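Side-chain contacts in putative glucose-6-phosphate 1-epimerase (Salmonella typhimurium, PDB 2HTA), which probably interconverts the alpha and beta anomers of glucose 6-phosphate and related hexose 6-phosphates, acting as a monomeric mutarotase of the galactose mutarotase clan: residues I94-F99 / L166-E171; R114-A119 / E140-Y145. All blocks are in the same frame, centred on the assembly; numbering follows the deposited sequence.

Interaction 1. Residues I94-F99 / L166-E171; sequences ICWPWF and LEAHGE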
# COMPACT_ATOMS: atom_id res chain seq x y z
N ILE A 94 1.36 -4.90 -1.00
CA ILE A 94 0.75 -5.49 -2.23
C ILE A 94 0.08 -6.80 -1.77
O ILE A 94 0.78 -7.71 -1.30
CB ILE A 94 1.81 -5.82 -3.32
CG1 ILE A 94 2.34 -4.45 -3.90
CG2 ILE A 94 1.24 -6.71 -4.50
CD1 ILE A 94 3.63 -4.69 -4.68
N CYS A 95 -1.23 -6.85 -1.92
CA CYS A 95 -2.00 -8.00 -1.43
C CYS A 95 -2.38 -8.82 -2.64
O CYS A 95 -3.23 -8.45 -3.43
CB CYS A 95 -3.26 -7.54 -0.75
SG CYS A 95 -2.98 -6.27 0.59
N TRP A 96 -1.74 -9.96 -2.76
CA TRP A 96 -1.91 -10.82 -3.94
C TRP A 96 -1.44 -12.25 -3.61
O TRP A 96 -0.41 -12.41 -2.99
CB TRP A 96 -1.06 -10.24 -5.07
CG TRP A 96 -1.34 -10.87 -6.43
CD1 TRP A 96 -2.17 -10.41 -7.39
CD2 TRP A 96 -0.71 -12.06 -6.97
NE1 TRP A 96 -2.16 -11.27 -8.48
CE2 TRP A 96 -1.27 -12.28 -8.24
CE3 TRP A 96 0.25 -12.96 -6.48
CZ2 TRP A 96 -0.90 -13.38 -9.05
CZ3 TRP A 96 0.63 -14.06 -7.28
CH2 TRP A 96 0.04 -14.25 -8.55
N PRO A 97 -2.12 -13.31 -4.13
CA PRO A 97 -3.26 -13.36 -5.02
C PRO A 97 -4.62 -13.44 -4.31
O PRO A 97 -5.60 -13.85 -4.95
CB PRO A 97 -2.98 -14.64 -5.84
CG PRO A 97 -2.36 -15.59 -4.80
CD PRO A 97 -1.62 -14.67 -3.82
N TRP A 98 -4.72 -13.05 -3.04
CA TRP A 98 -6.04 -12.78 -2.45
C TRP A 98 -6.02 -11.58 -1.57
O TRP A 98 -4.97 -11.17 -1.09
CB TRP A 98 -6.66 -14.01 -1.70
CG TRP A 98 -5.85 -14.44 -0.49
CD1 TRP A 98 -5.99 -13.97 0.81
CD2 TRP A 98 -4.79 -15.37 -0.49
NE1 TRP A 98 -5.06 -14.59 1.62
CE2 TRP A 98 -4.31 -15.46 0.86
CE3 TRP A 98 -4.22 -16.20 -1.47
CZ2 TRP A 98 -3.25 -16.30 1.24
CZ3 TRP A 98 -3.16 -17.05 -1.09
CH2 TRP A 98 -2.69 -17.08 0.25
N PHE A 99 -7.17 -10.95 -1.44
CA PHE A 99 -7.35 -9.82 -0.55
C PHE A 99 -8.13 -10.32 0.70
O PHE A 99 -9.10 -11.09 0.56
CB PHE A 99 -8.18 -8.71 -1.25
CG PHE A 99 -8.54 -7.57 -0.33
CD1 PHE A 99 -7.53 -6.73 0.19
CD2 PHE A 99 -9.85 -7.38 0.08
CE1 PHE A 99 -7.87 -5.68 1.06
CE2 PHE A 99 -10.18 -6.35 0.95
CZ PHE A 99 -9.16 -5.48 1.42
N LEU A 166 0.26 -2.64 -10.43
CA LEU A 166 0.47 -4.08 -10.29
C LEU A 166 -0.06 -4.87 -11.49
O LEU A 166 -1.20 -4.72 -11.90
CB LEU A 166 -0.25 -4.55 -9.02
CG LEU A 166 -0.02 -6.03 -8.72
CD1 LEU A 166 1.43 -6.34 -8.26
CD2 LEU A 166 -1.06 -6.50 -7.69
N GLU A 167 0.75 -5.78 -12.03
CA GLU A 167 0.38 -6.51 -13.26
C GLU A 167 0.77 -7.98 -13.07
O GLU A 167 1.93 -8.29 -12.74
CB GLU A 167 1.18 -5.91 -14.42
CG GLU A 167 0.99 -6.60 -15.73
CD GLU A 167 1.79 -5.85 -16.85
OE1 GLU A 167 2.91 -6.28 -17.26
OE2 GLU A 167 1.26 -4.81 -17.28
N ALA A 168 -0.22 -8.85 -13.22
CA ALA A 168 -0.02 -10.30 -12.94
C ALA A 168 -0.16 -11.08 -14.25
O ALA A 168 -1.19 -11.00 -14.94
CB ALA A 168 -1.03 -10.78 -11.91
N HIS A 169 0.88 -11.82 -14.60
CA HIS A 169 0.89 -12.62 -15.83
C HIS A 169 0.71 -14.09 -15.45
O HIS A 169 1.44 -14.63 -14.62
CB HIS A 169 2.23 -12.48 -16.55
CG HIS A 169 2.47 -11.09 -17.05
ND1 HIS A 169 2.32 -10.73 -18.38
CD2 HIS A 169 2.87 -9.97 -16.41
CE1 HIS A 169 2.61 -9.45 -18.53
NE2 HIS A 169 2.95 -8.96 -17.35
N GLY A 170 -0.21 -14.75 -16.13
CA GLY A 170 -0.47 -16.20 -15.82
C GLY A 170 -1.88 -16.56 -16.25
O GLY A 170 -2.52 -15.78 -16.98
N GLU A 171 -2.38 -17.71 -15.80
CA GLU A 171 -3.75 -18.10 -16.11
C GLU A 171 -4.41 -18.43 -14.80
O GLU A 171 -4.18 -19.54 -14.25
CB GLU A 171 -3.79 -19.35 -16.99
CG GLU A 171 -2.87 -19.35 -18.23
CD GLU A 171 -3.35 -18.44 -19.36
OE1 GLU A 171 -4.58 -18.38 -19.70
OE2 GLU A 171 -2.46 -17.76 -19.95
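Ile94 and Trp96 pack against Leu166 and Ala168 in a buried apolar contact of the galactose mutarotase-like fold, between strand 94-95, with the loop that follows it, and strand 162-169. Strand 94-95 pairs with strand 172-183, and Trp96 lies just past its end; Leu166 and Ala168 belong to the nine-stranded sheet. The backbones stay well apart, with the CA atoms of Ile94 and Leu166 8.2 Å from each other, so side chains fill the interval. Leu166 sends both methyls to the methyl branch of Ile94: CD1 lies 3.8 Å and CD2 3.9 Å from Ile94 CG2. That branch reaches across because it stands anti to the backbone N, with CG1 placed beside the N (chi1 -70°). Leu166 CD2 also approaches the indole, 4.1 Å from Trp96 CD1. Farther along, Ala168 CB meets the indole obliquely, 3.6 Å from Trp96 NE1 and 3.9 Å from Trp96 CZ2. Pro97 CB, across a cis peptide bond, lies 3.5 Å above one indole face, over its centre. The rings of Trp146 and Phe150 also meet it. With no polar bond between the segments, cohesion here must rest largely on dispersion and the exclusion of water.

Interaction 2. Residues R114-A119 / E140-Y145; sequences RNLPWA and EATRKY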
# COMPACT_ATOMS: atom_id res chain seq x y z
N ARG A 114 3.49 -10.18 -0.47
CA ARG A 114 4.08 -9.16 0.44
C ARG A 114 5.13 -9.76 1.34
O ARG A 114 5.84 -9.05 2.09
CB ARG A 114 2.97 -8.47 1.23
CG ARG A 114 2.15 -9.41 2.17
CD ARG A 114 1.08 -8.59 2.79
NE ARG A 114 0.28 -9.33 3.76
CZ ARG A 114 -0.26 -8.81 4.84
NH1 ARG A 114 -0.06 -7.53 5.15
NH2 ARG A 114 -0.99 -9.60 5.66
N ASN A 115 5.20 -11.10 1.34
CA ASN A 115 6.14 -11.83 2.22
C ASN A 115 7.41 -12.30 1.52
O ASN A 115 8.38 -12.71 2.20
CB ASN A 115 5.45 -13.08 2.82
CG ASN A 115 4.15 -12.76 3.54
OD1 ASN A 115 3.06 -12.77 2.94
ND2 ASN A 115 4.26 -12.42 4.81
N LEU A 116 7.47 -12.20 0.21
CA LEU A 116 8.58 -12.78 -0.57
C LEU A 116 9.48 -11.70 -1.18
O LEU A 116 9.01 -10.59 -1.43
CB LEU A 116 8.01 -13.64 -1.70
CG LEU A 116 7.13 -14.81 -1.25
CD1 LEU A 116 6.48 -15.42 -2.52
CD2 LEU A 116 8.03 -15.85 -0.51
N PRO A 117 10.77 -12.03 -1.42
CA PRO A 117 11.68 -11.09 -2.02
C PRO A 117 11.40 -10.94 -3.49
O PRO A 117 11.34 -11.95 -4.22
CB PRO A 117 13.06 -11.72 -1.78
CG PRO A 117 12.78 -13.25 -1.59
CD PRO A 117 11.43 -13.31 -1.05
N TRP A 118 11.22 -9.69 -3.92
CA TRP A 118 11.12 -9.33 -5.36
C TRP A 118 12.45 -8.79 -5.89
O TRP A 118 13.24 -8.18 -5.16
CB TRP A 118 10.10 -8.22 -5.62
CG TRP A 118 8.66 -8.51 -5.21
CD1 TRP A 118 8.24 -9.06 -4.02
CD2 TRP A 118 7.48 -8.16 -5.94
NE1 TRP A 118 6.85 -9.10 -3.99
CE2 TRP A 118 6.35 -8.56 -5.15
CE3 TRP A 118 7.26 -7.60 -7.20
CZ2 TRP A 118 5.01 -8.34 -5.56
CZ3 TRP A 118 5.90 -7.38 -7.62
CH2 TRP A 118 4.80 -7.77 -6.81
N ALA A 119 12.66 -8.93 -7.19
CA ALA A 119 13.91 -8.45 -7.80
C ALA A 119 13.62 -7.03 -8.27
O ALA A 119 12.52 -6.74 -8.69
CB ALA A 119 14.27 -9.37 -9.01
N GLU A 140 9.37 -23.39 -7.01
CA GLU A 140 8.90 -24.62 -6.38
C GLU A 140 8.30 -24.34 -5.02
O GLU A 140 7.27 -24.94 -4.63
CB GLU A 140 10.06 -25.61 -6.26
CG GLU A 140 9.60 -26.87 -5.47
CD GLU A 140 10.70 -27.94 -5.38
OE1 GLU A 140 11.68 -27.85 -6.15
OE2 GLU A 140 10.55 -28.86 -4.53
N ALA A 141 8.92 -23.43 -4.25
CA ALA A 141 8.33 -23.05 -2.96
C ALA A 141 6.88 -22.47 -3.03
O ALA A 141 6.00 -22.89 -2.26
CB ALA A 141 9.24 -22.10 -2.21
N THR A 142 6.62 -21.53 -3.94
CA THR A 142 5.28 -20.98 -4.02
C THR A 142 4.30 -21.98 -4.54
O THR A 142 3.14 -22.01 -4.10
CB THR A 142 5.22 -19.66 -4.88
OG1 THR A 142 5.45 -19.97 -6.24
CG2 THR A 142 6.29 -18.62 -4.38
N ARG A 143 4.72 -22.76 -5.53
CA ARG A 143 3.85 -23.80 -6.07
C ARG A 143 3.43 -24.86 -5.04
O ARG A 143 2.49 -25.58 -5.25
CB ARG A 143 4.49 -24.50 -7.25
CG ARG A 143 4.61 -23.59 -8.48
CD ARG A 143 5.01 -24.43 -9.69
NE ARG A 143 6.30 -25.12 -9.52
CZ ARG A 143 7.47 -24.60 -9.88
NH1 ARG A 143 8.57 -25.32 -9.77
NH2 ARG A 143 7.53 -23.34 -10.36
N LYS A 144 4.15 -24.93 -3.94
CA LYS A 144 3.82 -25.88 -2.90
C LYS A 144 2.48 -25.54 -2.29
O LYS A 144 1.66 -26.44 -2.07
CB LYS A 144 4.91 -25.87 -1.84
CG LYS A 144 4.93 -27.15 -1.07
CD LYS A 144 5.99 -27.11 0.04
CE LYS A 144 5.69 -28.15 1.12
NZ LYS A 144 6.90 -28.26 2.02
N TYR A 145 2.22 -24.25 -2.09
CA TYR A 145 0.95 -23.81 -1.50
C TYR A 145 0.01 -23.11 -2.47
O TYR A 145 -1.15 -22.90 -2.11
CB TYR A 145 1.17 -22.95 -0.24
CG TYR A 145 2.18 -21.84 -0.40
CD1 TYR A 145 1.82 -20.63 -1.04
CD2 TYR A 145 3.48 -21.96 0.09
CE1 TYR A 145 2.74 -19.62 -1.20
CE2 TYR A 145 4.40 -20.92 -0.05
CZ TYR A 145 4.01 -19.74 -0.71
OH TYR A 145 4.94 -18.72 -0.90
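Leu116 meets Thr142 and Tyr145 where a loop passes a short, weakly bonded helix, 140-145, at the edge of the galactose mutarotase-like beta fold; the loop leads into strand 119-125, the outermost strand of the large antiparallel sheet. A single methyl serves both partners: Leu116 CD1 is 3.7 Å from Thr142 CG2 and 4.0 Å from Tyr145 OH. The first approach is oblique, methyl against methyl; in the second, leucine and tyrosine come from opposite directions, and the phenol oxygen reaches the methyl.

Thr142 and Tyr145 sit three residues apart, about one helical turn, which brings both to the leucine. The turn is held by backbone bonds such as Tyr145 N to Thr142 O, 3.1 Å. Thr142 turns CG2 rather than its hydroxyl to the leucine, CG2 being anti to the carbonyl carbon while OG1 (chi1 69°) accepts a hydrogen bond from Ser139 N just before the helix. Thr142 O lies 3.6 Å above one face of the Tyr145 ring, offset toward the rim, while Phe112 packs against the ring edge-to-face.

Leu116 is hydrogen-bonded through its backbone to Gly59 and its side chain touches Leu136 of strand 130-137; two residues on, the indole of Trp118 packs on Leu136 and Leu152, and Trp118 NE1 donates a hydrogen bond to Ala113 O. Leu116 O lies in plane at the edge of the Trp118 ring.

In the fold
Interaction 1 is a wholly buried contact reaching from strand 94-95 and its following loop to strand 162-169, whereas interaction 2 is smaller and only partly buried, joining a loop to a helix near the margin; they bury 188 and 79 Å² respectively. Along the chain 114-119 and 140-145 both fall within the loop that interaction 1 closes, and the two centres lie about 12 Å apart. Trp118, in segment 114-119, touches interaction 1: its CH2 is 3.9 Å from Ile94 CD1 and also 3.9 Å from Leu166 CD1. Interaction 1 is apolar; interaction 2 is methyl packing with a phenol oxygen at van der Waals distance. Arg114, a probable substrate-binding residue, places its CB 3.4 Å from Ile94 O.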